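Local atomic coordinates of tetraacyldisaccharide 4'-kinase (Aquifex aeolicus, PDB entry 4ITL), a protein that probably transfers the gamma-phosphate of ATP to the 4'-position of a tetraacyldisaccharide 1-phosphate, forming lipid IVA in lipid A biosynthesis. Residues K30-P35 with R119-L124; C68-G73 with F135-G140; I230-L235 with E254-P259; E273-T278 with E289-L294. All blocks are in the same frame, centred on the assembly; numbering follows the deposited sequence.

Interaction 1. Residues K30-P35 with R119-L124; sequences KIKKLP and RYKGGL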
# COMPACT_ATOMS: atom_id res chain seq x y z
N LYS A 30 19.40 -11.86 -13.85
CA LYS A 30 19.96 -10.55 -13.66
C LYS A 30 19.17 -9.76 -12.64
O LYS A 30 17.92 -9.74 -12.62
CB LYS A 30 20.02 -9.74 -14.96
CG LYS A 30 20.88 -8.51 -14.74
CD LYS A 30 21.46 -7.92 -16.00
CE LYS A 30 20.41 -7.25 -16.89
NZ LYS A 30 21.11 -6.49 -17.97
N ILE A 31 19.94 -9.09 -11.79
CA ILE A 31 19.40 -8.13 -10.86
C ILE A 31 19.99 -6.79 -11.25
O ILE A 31 21.18 -6.62 -11.17
CB ILE A 31 19.81 -8.49 -9.45
CG1 ILE A 31 19.22 -9.84 -9.05
CG2 ILE A 31 19.31 -7.44 -8.49
CD1 ILE A 31 19.70 -10.33 -7.74
N LYS A 32 19.16 -5.85 -11.70
CA LYS A 32 19.65 -4.56 -12.18
C LYS A 32 19.71 -3.54 -11.05
O LYS A 32 19.02 -3.64 -10.04
CB LYS A 32 18.72 -4.01 -13.27
CG LYS A 32 18.41 -4.96 -14.44
CD LYS A 32 17.68 -4.19 -15.56
CE LYS A 32 16.53 -4.97 -16.19
NZ LYS A 32 15.10 -4.44 -15.96
N LYS A 33 20.52 -2.50 -11.23
CA LYS A 33 20.72 -1.54 -10.15
C LYS A 33 20.60 -0.10 -10.59
O LYS A 33 21.25 0.33 -11.54
CB LYS A 33 22.09 -1.75 -9.50
CG LYS A 33 22.37 -0.78 -8.37
CD LYS A 33 23.34 -1.33 -7.35
CE LYS A 33 23.93 -0.22 -6.48
NZ LYS A 33 22.92 0.69 -5.86
N LEU A 34 19.74 0.63 -9.88
CA LEU A 34 19.59 2.06 -10.08
C LEU A 34 20.69 2.77 -9.32
O LEU A 34 21.12 2.32 -8.27
CB LEU A 34 18.23 2.54 -9.58
CG LEU A 34 17.04 2.12 -10.43
CD1 LEU A 34 15.69 2.36 -9.73
CD2 LEU A 34 17.13 2.87 -11.78
N PRO A 35 21.13 3.91 -9.84
CA PRO A 35 22.21 4.70 -9.26
C PRO A 35 21.80 5.60 -8.10
O PRO A 35 22.58 6.46 -7.74
CB PRO A 35 22.72 5.51 -10.45
CG PRO A 35 21.53 5.67 -11.34
CD PRO A 35 20.73 4.40 -11.18
N ARG A 119 10.10 -1.84 -12.93
CA ARG A 119 10.41 -0.75 -12.00
C ARG A 119 11.71 -0.04 -12.36
O ARG A 119 11.81 1.18 -12.20
CB ARG A 119 10.52 -1.28 -10.58
CG ARG A 119 9.32 -1.09 -9.78
CD ARG A 119 8.16 -1.78 -10.41
NE ARG A 119 7.31 -2.37 -9.38
CZ ARG A 119 6.61 -3.48 -9.55
NH1 ARG A 119 6.62 -4.12 -10.72
NH2 ARG A 119 5.91 -3.95 -8.53
N TYR A 120 12.71 -0.82 -12.79
CA TYR A 120 14.00 -0.26 -13.20
C TYR A 120 13.77 0.80 -14.29
O TYR A 120 14.25 1.94 -14.19
CB TYR A 120 14.94 -1.39 -13.66
CG TYR A 120 16.29 -0.92 -14.18
CD1 TYR A 120 16.52 -0.79 -15.53
CD2 TYR A 120 17.31 -0.56 -13.31
CE1 TYR A 120 17.80 -0.36 -16.05
CE2 TYR A 120 18.55 -0.11 -13.78
CZ TYR A 120 18.78 -0.01 -15.14
OH TYR A 120 19.99 0.44 -15.56
N LYS A 121 12.96 0.44 -15.29
CA LYS A 121 12.56 1.37 -16.37
C LYS A 121 11.85 2.61 -15.83
O LYS A 121 12.06 3.73 -16.30
CB LYS A 121 11.58 0.67 -17.32
CG LYS A 121 12.20 0.07 -18.53
CD LYS A 121 12.94 -1.22 -18.18
CE LYS A 121 13.77 -1.80 -19.38
NZ LYS A 121 14.75 -2.90 -18.99
N GLY A 122 10.96 2.43 -14.86
CA GLY A 122 10.32 3.57 -14.24
C GLY A 122 11.35 4.47 -13.58
O GLY A 122 11.27 5.70 -13.67
N GLY A 123 12.31 3.85 -12.89
CA GLY A 123 13.33 4.60 -12.18
C GLY A 123 14.23 5.38 -13.12
O GLY A 123 14.59 6.52 -12.82
N LEU A 124 14.62 4.78 -14.25
CA LEU A 124 15.45 5.48 -15.23
C LEU A 124 14.73 6.68 -15.81
O LEU A 124 15.33 7.73 -16.00
CB LEU A 124 15.84 4.55 -16.39
CG LEU A 124 16.98 3.59 -16.13
CD1 LEU A 124 17.55 3.06 -17.45
CD2 LEU A 124 18.08 4.27 -15.30
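K32 lays its aliphatic chain over Y120, its CD standing above one ring face as a CH-pi contact, 3.8 Å from the ring centroid. The two side chains cross at about a right angle, and K32 CB touches the ring as well, 3.7 Å from Y120 CD2. L124 CG, one helical turn on, lies against the opposite face, so the phenol is held between a lysine from the loop and a leucine from its own helix. At the ring edge the backbone of K33 closes in, with its O 3.5 Å from Y120 CE2. L34 fills the next place along: its CD2 lies 3.8 Å from Y120 CD2 and 3.9 Å from L124 CD2, while CD1 rests against G123, where any side chain would collide with it. Y120 meets the loop because its CG is trans to the backbone N (chi1 177°), which throws the ring outward from the helix. Where K32 ends, its NZ comes within 3.4 Å of K121 NZ, two donors of like charge with no bond between them; D118 offers K32 NZ a long, weak ion pair nearby. Further out, backbone hydrogen bonds of K32 with K145 and H147 fix the loop. The linker from helix 11-25 to strand 38-43 thus packs, partly buried, against helix 119-130, where L34 also touches L127, and reaches F135 of strand 134-137 through L34.

Interaction 2. Residues C68-G73 with F135-G140; sequences CILSRG and FILDDG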
# COMPACT_ATOMS: atom_id res chain seq x y z
N CYS A 68 10.65 9.50 -4.93
CA CYS A 68 9.79 9.02 -6.00
C CYS A 68 9.35 7.61 -5.68
O CYS A 68 10.15 6.73 -5.31
CB CYS A 68 10.52 9.07 -7.34
SG CYS A 68 9.56 8.55 -8.75
N ILE A 69 8.04 7.38 -5.81
CA ILE A 69 7.47 6.06 -5.54
C ILE A 69 7.36 5.38 -6.89
O ILE A 69 6.91 6.00 -7.86
CB ILE A 69 6.09 6.21 -4.92
CG1 ILE A 69 6.23 6.76 -3.51
CG2 ILE A 69 5.40 4.87 -4.84
CD1 ILE A 69 4.93 7.27 -2.93
N LEU A 70 7.86 4.14 -6.99
CA LEU A 70 7.73 3.34 -8.20
C LEU A 70 6.71 2.26 -7.99
O LEU A 70 6.86 1.36 -7.11
CB LEU A 70 9.06 2.69 -8.59
CG LEU A 70 10.20 3.65 -8.86
CD1 LEU A 70 11.47 2.77 -9.07
CD2 LEU A 70 9.91 4.60 -10.00
N SER A 71 5.67 2.32 -8.81
CA SER A 71 4.50 1.52 -8.60
C SER A 71 4.19 0.81 -9.90
O SER A 71 4.61 1.23 -10.98
CB SER A 71 3.35 2.46 -8.13
OG SER A 71 2.17 1.75 -7.90
N ARG A 72 3.57 -0.36 -9.79
CA ARG A 72 2.92 -1.02 -10.92
C ARG A 72 1.70 -0.28 -11.48
O ARG A 72 1.47 -0.29 -12.68
CB ARG A 72 2.56 -2.46 -10.58
CG ARG A 72 2.66 -3.41 -11.76
CD ARG A 72 2.88 -4.83 -11.29
NE ARG A 72 1.81 -5.26 -10.38
CZ ARG A 72 1.98 -5.94 -9.25
NH1 ARG A 72 0.91 -6.27 -8.53
NH2 ARG A 72 3.18 -6.31 -8.83
N GLY A 73 0.93 0.36 -10.61
CA GLY A 73 -0.39 0.86 -10.97
C GLY A 73 -1.43 -0.14 -11.44
O GLY A 73 -1.86 -0.11 -12.59
N PHE A 135 14.27 6.12 -4.26
CA PHE A 135 13.06 5.45 -4.73
C PHE A 135 12.46 4.54 -3.65
O PHE A 135 13.19 3.87 -2.92
CB PHE A 135 13.38 4.60 -5.92
CG PHE A 135 13.71 5.36 -7.15
CD1 PHE A 135 12.73 6.06 -7.83
CD2 PHE A 135 15.01 5.38 -7.64
CE1 PHE A 135 13.05 6.76 -8.98
CE2 PHE A 135 15.33 6.09 -8.78
CZ PHE A 135 14.34 6.76 -9.45
N ILE A 136 11.13 4.54 -3.57
CA ILE A 136 10.41 3.56 -2.78
C ILE A 136 9.56 2.71 -3.71
O ILE A 136 8.70 3.24 -4.44
CB ILE A 136 9.47 4.22 -1.76
CG1 ILE A 136 10.24 5.13 -0.79
CG2 ILE A 136 8.70 3.18 -0.98
CD1 ILE A 136 9.30 6.10 -0.04
N LEU A 137 9.74 1.42 -3.66
CA LEU A 137 8.89 0.54 -4.38
C LEU A 137 7.70 0.21 -3.51
O LEU A 137 7.89 -0.17 -2.39
CB LEU A 137 9.57 -0.74 -4.75
CG LEU A 137 10.98 -0.77 -5.30
CD1 LEU A 137 11.35 -2.14 -5.76
CD2 LEU A 137 11.17 0.23 -6.37
N ASP A 138 6.50 0.31 -4.03
CA ASP A 138 5.31 0.25 -3.22
C ASP A 138 4.82 -1.15 -3.09
O ASP A 138 4.15 -1.45 -2.14
CB ASP A 138 4.23 1.20 -3.71
CG ASP A 138 3.37 0.63 -4.76
OD1 ASP A 138 3.88 0.12 -5.73
OD2 ASP A 138 2.17 0.71 -4.67
N ASP A 139 5.14 -1.99 -4.05
CA ASP A 139 4.92 -3.43 -3.94
C ASP A 139 6.07 -4.28 -4.52
O ASP A 139 5.93 -4.87 -5.58
CB ASP A 139 3.60 -3.80 -4.61
CG ASP A 139 3.15 -5.20 -4.30
OD1 ASP A 139 3.48 -5.71 -3.22
OD2 ASP A 139 2.47 -5.79 -5.15
N GLY A 140 7.21 -4.31 -3.83
CA GLY A 140 8.48 -4.65 -4.46
C GLY A 140 9.14 -5.98 -4.12
O GLY A 140 10.19 -6.29 -4.68
O HOH W 1 6.34 -1.35 -6.92
O HOH W 2 3.00 -1.45 -7.33
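C68, I69 and L70 pair with F135, I136 and L137 as parallel strands crossing at -31°, through hydrogen bonds from I136 N to C68 O (3.0 Å), L70 N to I136 O (2.8 Å) and, longer, D138 N to L70 O. On one face of the sheet L70 sits between two partners: its CG is 3.6 Å from F135 CD1, and its CD1 is 3.7 Å from L137 CD2. C68 SG approaches the F135 ring at its edge, a sulfur-aromatic contact. The other face carries I69 and I136, with I69 CG2 against D138 CB. At the strand ends the chemistry turns polar. D138 has CG tucked between its backbone N and carbonyl carbon (chi1 86°), which sets the carboxylate beside S71, with OD1 3.2 Å from S71 OG in a weak contact. S71 OG also accepts from G73 N, closing an ST turn. An alanine in place of D138 would probably leave the S71 hydroxyl without its carboxylate neighbour and open a gap between the strand ends. Water 1 bridges L70 O and D139 N. D139 makes a long salt bridge to the poorly ordered R72, but its OD1 pairs with R171 and with K51, a predicted ATP-binding residue. An apolar strand running into aspartates beside the P-loop lysine is consistent with a Walker B-like position in the P-loop NTPase core.

Interaction 3. Residues I230-L235 with E254-P259; sequences IAFSGL and EFMSFP. With ACP (phosphomethylphosphonic acid adenylate ester), chain B.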
# COMPACT_ATOMS: atom_id res chain seq x y z
N ILE A 230 -24.33 4.20 5.85
CA ILE A 230 -24.14 3.07 4.98
C ILE A 230 -22.67 3.10 4.67
O ILE A 230 -22.17 4.08 4.13
CB ILE A 230 -24.96 3.20 3.70
CG1 ILE A 230 -26.44 3.11 4.06
CG2 ILE A 230 -24.56 2.10 2.73
CD1 ILE A 230 -27.39 3.83 3.08
N ALA A 231 -21.96 2.04 5.07
CA ALA A 231 -20.53 1.92 4.83
C ALA A 231 -20.26 1.01 3.66
O ALA A 231 -21.05 0.10 3.37
CB ALA A 231 -19.80 1.40 6.06
N PHE A 232 -19.15 1.26 2.99
CA PHE A 232 -18.72 0.41 1.89
C PHE A 232 -17.24 0.62 1.59
O PHE A 232 -16.67 1.65 1.94
CB PHE A 232 -19.56 0.70 0.65
CG PHE A 232 -19.38 2.08 0.09
CD1 PHE A 232 -18.28 2.39 -0.70
CD2 PHE A 232 -20.34 3.07 0.30
CE1 PHE A 232 -18.12 3.67 -1.24
CE2 PHE A 232 -20.18 4.35 -0.23
CZ PHE A 232 -19.08 4.64 -1.02
N SER A 233 -16.61 -0.37 0.97
CA SER A 233 -15.28 -0.20 0.39
C SER A 233 -15.05 -1.22 -0.71
O SER A 233 -15.68 -2.26 -0.72
CB SER A 233 -14.23 -0.37 1.47
OG SER A 233 -14.31 -1.65 2.04
N GLY A 234 -14.13 -0.93 -1.63
CA GLY A 234 -13.52 -1.99 -2.42
C GLY A 234 -12.03 -2.13 -2.23
O GLY A 234 -11.25 -1.32 -2.72
N LEU A 235 -11.64 -3.21 -1.59
CA LEU A 235 -10.36 -3.30 -0.90
C LEU A 235 -9.84 -4.70 -1.11
O LEU A 235 -10.59 -5.59 -1.49
CB LEU A 235 -10.51 -3.04 0.59
CG LEU A 235 -10.88 -1.63 1.02
CD1 LEU A 235 -10.82 -1.54 2.52
CD2 LEU A 235 -9.98 -0.59 0.38
N GLU A 254 -25.83 -0.67 7.12
CA GLU A 254 -25.66 -1.52 5.97
C GLU A 254 -24.21 -1.38 5.51
O GLU A 254 -23.64 -0.28 5.56
CB GLU A 254 -26.62 -1.09 4.86
CG GLU A 254 -26.34 -1.76 3.50
CD GLU A 254 -27.32 -1.36 2.41
OE1 GLU A 254 -28.17 -0.47 2.68
OE2 GLU A 254 -27.26 -1.92 1.29
N PHE A 255 -23.62 -2.50 5.09
CA PHE A 255 -22.27 -2.53 4.55
C PHE A 255 -22.30 -3.16 3.17
O PHE A 255 -22.81 -4.25 2.99
CB PHE A 255 -21.33 -3.35 5.45
CG PHE A 255 -19.89 -3.22 5.05
CD1 PHE A 255 -19.31 -4.10 4.14
CD2 PHE A 255 -19.11 -2.18 5.56
CE1 PHE A 255 -17.99 -3.96 3.74
CE2 PHE A 255 -17.80 -2.03 5.17
CZ PHE A 255 -17.23 -2.93 4.26
N MET A 256 -21.75 -2.46 2.19
CA MET A 256 -21.65 -3.00 0.85
C MET A 256 -20.19 -3.33 0.58
O MET A 256 -19.31 -2.47 0.69
CB MET A 256 -22.18 -2.00 -0.16
CG MET A 256 -23.62 -1.59 0.13
SD MET A 256 -24.27 -0.32 -0.97
CE MET A 256 -23.01 0.95 -0.85
N SER A 257 -19.95 -4.59 0.26
CA SER A 257 -18.62 -5.08 0.03
C SER A 257 -18.35 -5.15 -1.47
O SER A 257 -18.94 -5.96 -2.17
CB SER A 257 -18.49 -6.46 0.64
OG SER A 257 -17.20 -6.96 0.35
N PHE A 258 -17.48 -4.28 -1.97
CA PHE A 258 -17.21 -4.21 -3.39
C PHE A 258 -15.90 -4.92 -3.73
O PHE A 258 -15.06 -5.08 -2.85
CB PHE A 258 -17.17 -2.74 -3.86
CG PHE A 258 -18.52 -2.06 -3.86
CD1 PHE A 258 -19.47 -2.38 -4.83
CD2 PHE A 258 -18.83 -1.08 -2.92
CE1 PHE A 258 -20.73 -1.74 -4.85
CE2 PHE A 258 -20.07 -0.42 -2.94
CZ PHE A 258 -21.03 -0.77 -3.91
N PRO A 259 -15.72 -5.33 -5.00
CA PRO A 259 -14.44 -5.86 -5.49
C PRO A 259 -13.29 -4.89 -5.29
O PRO A 259 -13.47 -3.68 -5.44
CB PRO A 259 -14.68 -6.04 -6.99
CG PRO A 259 -15.92 -5.28 -7.30
CD PRO A 259 -16.74 -5.27 -6.06
PG ACP B . -2.72 -3.79 -2.01
O1G ACP B . -2.79 -3.47 -3.49
O2G ACP B . -1.81 -5.00 -1.69
O3G ACP B . -4.16 -4.13 -1.53
PB ACP B . -2.40 -2.23 0.57
O1B ACP B . -1.77 -0.93 1.03
O2B ACP B . -1.57 -3.34 1.20
C3B ACP B . -2.10 -2.24 -1.23
PA ACP B . -4.66 -1.86 2.18
O1A ACP B . -4.22 -2.16 3.60
O2A ACP B . -6.02 -2.36 1.85
O3A ACP B . -3.84 -2.63 1.03
O5' ACP B . -4.61 -0.28 1.99
C5' ACP B . -5.17 0.27 0.81
C4' ACP B . -5.79 1.64 1.09
O4' ACP B . -7.16 1.37 1.39
C3' ACP B . -5.28 2.40 2.27
O3' ACP B . -4.22 3.21 2.00
C2' ACP B . -6.48 3.19 2.67
O2' ACP B . -6.75 4.33 1.91
C1' ACP B . -7.55 2.19 2.44
N9 ACP B . -7.89 1.39 3.62
C8 ACP B . -7.70 0.06 3.80
N7 ACP B . -8.18 -0.29 5.02
C5 ACP B . -8.71 0.80 5.59
C6 ACP B . -9.34 1.05 6.81
N6 ACP B . -9.53 -0.01 7.77
N1 ACP B . -9.73 2.30 7.11
C2 ACP B . -9.54 3.33 6.25
N3 ACP B . -8.95 3.14 5.06
C4 ACP B . -8.52 1.89 4.72
O HOH W 3 -13.04 -6.75 -2.02
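F232 and F258 meet as an offset edge-to-face pair two residues out of register, the edge of F258 turned to the face of F232 with centroids 5.9 Å apart and planes at 84°. F232 has CG between its backbone N and carbonyl carbon (chi1 66°), which swings the ring away from strand 254-258, and the F258 edge meets its face. M256 runs alongside F232 in the same direction; bent at its last torsion, it puts CE 3.6 Å from F232 CD2 and also touches I230 CG2. Y264 and F267 add further rings to this aromatic cluster. On the other face of the sheet A231 CB packs on F255 CD2 at 3.7 Å, and S233 OG, hydrogen-bonded to N238, lies near F255 CZ. Between the parallel strands, A231 N donates to E254 O (2.9 Å), M256 N to A231 O (2.9 Å) and F258 N to S233 O (3.0 Å), whereas S233 N to M256 O is weak. G234 passes so close to P259 O that a CB there would clash. Water 3 donates to both L235 O and F258 O, tying the strand ends together. Just beyond, L235 CD2 lies 3.6 Å from O4' of the bound nucleotide analogue ACP, with CD1 beside C8 of its base. The strands, joined through helix 238-247, form a beta-alpha-beta crossover whose first strand opens onto the nucleotide pocket.

Interaction 4. Residues E273-T278 with E289-L294; sequences EIYLTT and ENVFAL. With ACP (phosphomethylphosphonic acid adenylate ester), chain B.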
# COMPACT_ATOMS: atom_id res chain seq x y z
N GLU A 273 -29.04 9.98 2.92
CA GLU A 273 -28.18 8.98 3.59
C GLU A 273 -26.77 9.49 3.72
O GLU A 273 -26.33 10.31 2.94
CB GLU A 273 -28.15 7.65 2.82
CG GLU A 273 -29.50 6.95 2.75
CD GLU A 273 -29.99 6.46 4.11
OE1 GLU A 273 -29.17 6.23 5.02
OE2 GLU A 273 -31.21 6.29 4.28
N ILE A 274 -26.07 8.98 4.73
CA ILE A 274 -24.66 9.29 4.93
C ILE A 274 -23.85 8.03 4.67
O ILE A 274 -24.17 6.97 5.21
CB ILE A 274 -24.35 9.73 6.37
CG1 ILE A 274 -25.27 10.87 6.83
CG2 ILE A 274 -22.89 10.14 6.48
CD1 ILE A 274 -24.94 12.23 6.19
N TYR A 275 -22.81 8.17 3.85
CA TYR A 275 -21.98 7.06 3.41
C TYR A 275 -20.59 7.23 3.97
O TYR A 275 -20.05 8.35 4.00
CB TYR A 275 -21.90 7.06 1.90
CG TYR A 275 -23.19 6.70 1.23
CD1 TYR A 275 -23.52 5.38 1.00
CD2 TYR A 275 -24.10 7.69 0.84
CE1 TYR A 275 -24.74 5.04 0.39
CE2 TYR A 275 -25.30 7.36 0.24
CZ TYR A 275 -25.61 6.03 0.02
OH TYR A 275 -26.80 5.69 -0.58
N LEU A 276 -20.04 6.12 4.47
CA LEU A 276 -18.70 6.08 5.03
C LEU A 276 -17.85 5.03 4.34
O LEU A 276 -18.26 3.88 4.19
CB LEU A 276 -18.75 5.80 6.53
CG LEU A 276 -17.43 5.86 7.28
CD1 LEU A 276 -16.93 7.29 7.41
CD2 LEU A 276 -17.56 5.23 8.65
N THR A 277 -16.65 5.43 3.94
CA THR A 277 -15.83 4.66 3.01
C THR A 277 -14.37 4.98 3.30
O THR A 277 -14.06 5.62 4.29
CB THR A 277 -16.18 4.94 1.54
OG1 THR A 277 -15.56 3.96 0.71
CG2 THR A 277 -15.73 6.31 1.13
N THR A 278 -13.46 4.49 2.47
CA THR A 278 -12.05 4.69 2.75
C THR A 278 -11.47 5.69 1.75
O THR A 278 -12.08 5.99 0.73
CB THR A 278 -11.21 3.38 2.66
OG1 THR A 278 -10.94 3.04 1.30
CG2 THR A 278 -11.93 2.21 3.31
N GLU A 289 -21.58 14.57 -2.58
CA GLU A 289 -22.03 15.04 -1.29
C GLU A 289 -22.41 13.88 -0.37
O GLU A 289 -23.00 12.87 -0.80
CB GLU A 289 -23.28 15.90 -1.50
CG GLU A 289 -23.08 17.19 -2.27
CD GLU A 289 -22.05 18.10 -1.63
OE1 GLU A 289 -22.03 18.22 -0.39
OE2 GLU A 289 -21.25 18.72 -2.37
N ASN A 290 -22.16 14.07 0.91
CA ASN A 290 -22.54 13.06 1.90
C ASN A 290 -21.85 11.69 1.76
O ASN A 290 -22.33 10.67 2.28
CB ASN A 290 -24.05 12.91 1.96
CG ASN A 290 -24.74 14.22 2.32
OD1 ASN A 290 -25.51 14.75 1.53
ND2 ASN A 290 -24.45 14.75 3.52
N VAL A 291 -20.73 11.67 1.05
CA VAL A 291 -19.82 10.52 1.09
C VAL A 291 -18.55 10.95 1.83
O VAL A 291 -17.93 11.91 1.45
CB VAL A 291 -19.49 10.05 -0.31
CG1 VAL A 291 -18.44 8.95 -0.25
CG2 VAL A 291 -20.78 9.57 -1.00
N PHE A 292 -18.22 10.27 2.93
CA PHE A 292 -17.03 10.60 3.72
C PHE A 292 -16.08 9.39 3.79
O PHE A 292 -16.49 8.27 3.51
CB PHE A 292 -17.44 11.04 5.12
CG PHE A 292 -18.39 12.21 5.12
CD1 PHE A 292 -17.93 13.49 5.37
CD2 PHE A 292 -19.74 12.01 4.87
CE1 PHE A 292 -18.82 14.58 5.36
CE2 PHE A 292 -20.63 13.10 4.86
CZ PHE A 292 -20.16 14.37 5.10
N ALA A 293 -14.82 9.62 4.15
CA ALA A 293 -13.90 8.53 4.32
C ALA A 293 -13.31 8.60 5.71
O ALA A 293 -12.93 9.68 6.17
CB ALA A 293 -12.77 8.64 3.32
N LEU A 294 -13.20 7.44 6.35
CA LEU A 294 -12.41 7.32 7.57
C LEU A 294 -10.91 7.36 7.22
O LEU A 294 -10.45 6.64 6.34
CB LEU A 294 -12.74 6.00 8.24
CG LEU A 294 -12.09 5.69 9.59
CD1 LEU A 294 -12.64 6.60 10.70
CD2 LEU A 294 -12.34 4.24 9.93
PG ACP B . -2.72 -3.79 -2.01
O1G ACP B . -2.79 -3.47 -3.49
O2G ACP B . -1.81 -5.00 -1.69
O3G ACP B . -4.16 -4.13 -1.53
PB ACP B . -2.40 -2.23 0.57
O1B ACP B . -1.77 -0.93 1.03
O2B ACP B . -1.57 -3.34 1.20
C3B ACP B . -2.10 -2.24 -1.23
PA ACP B . -4.66 -1.86 2.18
O1A ACP B . -4.22 -2.16 3.60
O2A ACP B . -6.02 -2.36 1.85
O3A ACP B . -3.84 -2.63 1.03
O5' ACP B . -4.61 -0.28 1.99
C5' ACP B . -5.17 0.27 0.81
C4' ACP B . -5.79 1.64 1.09
O4' ACP B . -7.16 1.37 1.39
C3' ACP B . -5.28 2.40 2.27
O3' ACP B . -4.22 3.21 2.00
C2' ACP B . -6.48 3.19 2.67
O2' ACP B . -6.75 4.33 1.91
C1' ACP B . -7.55 2.19 2.44
N9 ACP B . -7.89 1.39 3.62
C8 ACP B . -7.70 0.06 3.80
N7 ACP B . -8.18 -0.29 5.02
C5 ACP B . -8.71 0.80 5.59
C6 ACP B . -9.34 1.05 6.81
N6 ACP B . -9.53 -0.01 7.77
N1 ACP B . -9.73 2.30 7.11
C2 ACP B . -9.54 3.33 6.25
N3 ACP B . -8.95 3.14 5.06
C4 ACP B . -8.52 1.89 4.72
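T277 and A293 make the close end of this parallel pairing: their CA atoms are 4.5 Å apart, and A293 CA approaches T277 O to 2.9 Å. The same carbonyl accepts from L294 N at 2.9 Å. T277 turns OG1 trans to its backbone N (chi1 -167°), giving the hydroxyl to F232 O on the next strand and leaving CG2 to press on F292 O at 3.2 Å. T277 N to F292 O is a bent, weak bond, but F292 N to Y275 O is straight. Y275 CB packs on V291 CG2, and Y275 O lies in the plane of the F292 ring at its edge. Strand 275-277, helix 279-282 and strand 291-300 make a beta-alpha-beta unit; T278 stands at the N-cap position of that helix, where its OG1 is hydrogen-bonded to D281. From this strand end T278 CB comes 3.3 Å from N3 of the bound nucleotide analogue ACP, and L294 O lies 3.4 Å from C2 of the adenine. Replacing T278 with an alanine would probably leave D281 without its hydroxyl partner and thin the packing against the base where CG2 lay. At the opposite end the contact slackens toward the surface. Y275 N still donates to N290 O, but the side chain of exposed N290 makes looser touches, CB on the carbonyl O of E273 and ND2 3.7 Å from I274 CD1. The carboxylate of E273 leads away from strand 291-294 to a salt bridge with K253.

How the interactions relate
Interaction 2, near the chain centre, and interaction 4 are buried, while interactions 1 and 3 are only partly so. Interactions 1 and 2 touch: G123 O meets F135 CZ, and helix 119-130 is followed in the chain by strand 134-137. Interactions 3 and 4 share a sheet, strands 229-234 and 275-277 being neighbours, and both reach ACP from its base and sugar side. Interaction 1, about 17 Å from interaction 3 between nearest atoms, is the one without hydrogen bonds across it, resting on apolar and CH-pi contacts. The others are parallel strand pairs: interaction 2 ends in carboxylates near the P-loop lysine, interaction 3 carries an aromatic cluster and ends with L235 against the nucleotide, and interaction 4 ends with T278 against the adenine and the L294 carbonyl near C2.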